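Local coordinates for carboxymuconolactone decarboxylase family protein (Thermotoga maritima, PDB 1VKE), which may act as an AhpD-like, peroxiredoxin-type oxidoreductase, possibly in the antioxidative response, although its exact activity is not established, at residues G116-E119 / E120-M124. Sequence-based numbering, arbitrary orientation.
Sequences GFLE and ELREM
Two successive turns near the C-terminal end of helix 108-127, in this all-helical AhpD-like protein, meet chiefly where Phe117 and Leu121 pack one turn apart. Four i to i+4 backbone hydrogen bonds set the spacing, from Glu120 N to Gly116 O through Glu123 N to Glu119 O; that from Arg122 N to Leu118 O is 2.9 Å long and fairly straight, at 163° about its hydrogen. The CB of Phe117 points away from the following turn, but with CG anti to the backbone N (chi1 -169°), beside its own carbonyl carbon, the end of the ring comes back to meet Leu121. Leu121 lies over one face of this ring near the rim: its CG sits 4.1 Å above the plane, and its CD1 comes 3.8 Å from Phe117 CE2. A branched aliphatic side chain suits this place, since CD1 and CD2 spread along the ring; Tyr15 of helix 15-28 touches both residues. Exchanging Phe117 for an alanine would probably open a gap beside Leu121 and Tyr15, leaving the methyl groups of Leu121 without the ring they rest on. Glu120 reaches the same ring from a different direction, its OE1 3.8 Å from Phe117 CD1 and the carboxylate turned 78° to the ring plane; this is a loose contact, and OE1 has its polar partner in the backbone N of Glu14. Along another side of the helix, Leu118 and Arg122 run side by side, with Leu118 CD1 4.0 Å from Arg122 NE. Leu118 packs on Val83 of helix 72-84 and on Ile92 and Phe93 of helix 89-103, whereas the longer arginine carries its guanidinium to Asp89, Glu125 and the carbonyl of Ala87. Apolar packing thus sits beside paired polar ends, and two carboxylates probably stabilise the positive charge of Arg122.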
loop_
_atom_site.group_PDB
_atom_site.type_symbol
_atom_site.label_atom_id
_atom_site.label_comp_id
_atom_site.label_asym_id
_atom_site.label_seq_id
_atom_site.Cartn_x
_atom_site.Cartn_y
_atom_site.Cartn_z
ATOM N N GLY E 116 -8.519 11.082 -17.888
ATOM C CA GLY E 116 -8.557 10.614 -19.272
ATOM C C GLY E 116 -9.730 9.701 -19.578
ATOM O O GLY E 116 -10.431 9.851 -20.598
ATOM N N PHE E 117 -9.986 8.785 -18.656
ATOM C CA PHE E 117 -11.082 7.877 -18.783
ATOM C C PHE E 117 -12.409 8.596 -18.666
ATOM O O PHE E 117 -13.322 8.338 -19.444
ATOM C CB PHE E 117 -10.985 6.792 -17.737
ATOM C CG PHE E 117 -11.925 5.671 -17.964
ATOM C CD1 PHE E 117 -11.836 4.890 -19.109
ATOM C CD2 PHE E 117 -12.927 5.405 -17.066
ATOM C CE1 PHE E 117 -12.731 3.847 -19.336
ATOM C CE2 PHE E 117 -13.817 4.349 -17.275
ATOM C CZ PHE E 117 -13.718 3.573 -18.403
ATOM N N LEU E 118 -12.513 9.522 -17.723
ATOM C CA LEU E 118 -13.737 10.322 -17.590
ATOM C C LEU E 118 -14.014 11.075 -18.898
ATOM O O LEU E 118 -15.164 11.138 -19.369
ATOM C CB LEU E 118 -13.607 11.281 -16.434
ATOM C CG LEU E 118 -14.776 12.226 -16.165
ATOM C CD1 LEU E 118 -16.041 11.452 -15.892
ATOM C CD2 LEU E 118 -14.456 13.163 -15.024
ATOM N N GLU E 119 -12.963 11.603 -19.512
ATOM C CA GLU E 119 -13.138 12.315 -20.807
ATOM C C GLU E 119 -13.691 11.385 -21.862
ATOM O O GLU E 119 -14.582 11.799 -22.662
ATOM C CB GLU E 119 -11.846 12.990 -21.219
ATOM C CG GLU E 119 -11.675 14.235 -20.374
ATOM C CD GLU E 119 -10.344 14.942 -20.541
ATOM O OE1 GLU E 119 -9.505 14.469 -21.332
ATOM O OE2 GLU E 119 -10.157 15.983 -19.854
ATOM N N GLU E 120 -13.205 10.145 -21.890
ATOM C CA GLU E 120 -13.728 9.144 -22.823
ATOM C C GLU E 120 -15.220 8.874 -22.587
ATOM O O GLU E 120 -16.013 8.815 -23.549
ATOM C CB GLU E 120 -12.937 7.837 -22.698
ATOM C CG GLU E 120 -13.295 6.791 -23.735
ATOM C CD GLU E 120 -12.496 5.491 -23.557
ATOM O OE1 GLU E 120 -11.420 5.527 -22.875
ATOM O OE2 GLU E 120 -12.956 4.448 -24.096
ATOM N N LEU E 121 -15.616 8.745 -21.317
ATOM C CA LEU E 121 -17.027 8.528 -20.981
ATOM C C LEU E 121 -17.895 9.733 -21.402
ATOM O O LEU E 121 -18.990 9.556 -21.908
ATOM C CB LEU E 121 -17.203 8.294 -19.477
ATOM C CG LEU E 121 -16.485 7.043 -18.950
ATOM C CD1 LEU E 121 -16.602 6.957 -17.445
ATOM C CD2 LEU E 121 -17.018 5.795 -19.605
ATOM N N ARG E 122 -17.408 10.939 -21.156
ATOM C CA ARG E 122 -18.158 12.165 -21.551
ATOM C C ARG E 122 -18.315 12.260 -23.068
ATOM O O ARG E 122 -19.355 12.713 -23.556
ATOM C CB ARG E 122 -17.536 13.439 -20.981
ATOM C CG ARG E 122 -17.625 13.549 -19.434
ATOM C CD ARG E 122 -19.017 13.404 -18.872
ATOM N NE ARG E 122 -19.007 13.615 -17.425
ATOM C CZ ARG E 122 -19.982 13.269 -16.597
ATOM N NH1 ARG E 122 -21.081 12.701 -17.044
ATOM N NH2 ARG E 122 -19.826 13.506 -15.301
ATOM N N GLU E 123 -17.301 11.794 -23.805
ATOM C CA GLU E 123 -17.391 11.774 -25.272
ATOM C C GLU E 123 -18.449 10.735 -25.748
ATOM O O GLU E 123 -19.252 11.039 -26.633
ATOM C CB GLU E 123 -15.998 11.557 -25.863
ATOM C CG GLU E 123 -15.915 11.417 -27.380
ATOM C CD GLU E 123 -16.015 12.747 -28.118
ATOM O OE1 GLU E 123 -16.034 13.826 -27.443
ATOM O OE2 GLU E 123 -16.073 12.720 -29.392
ATOM N N MET E 124 -18.465 9.550 -25.116
ATOM C CA MET E 124 -19.542 8.580 -25.354
ATOM C C MET E 124 -20.903 9.231 -25.087
ATOM O O MET E 124 -21.839 9.121 -25.875
ATOM C CB MET E 124 -19.387 7.334 -24.494
ATOM C CG MET E 124 -18.216 6.548 -24.908
ATOM S SD MET E 124 -17.943 5.079 -23.883
ATOM C CE MET E 124 -19.264 4.006 -24.397
#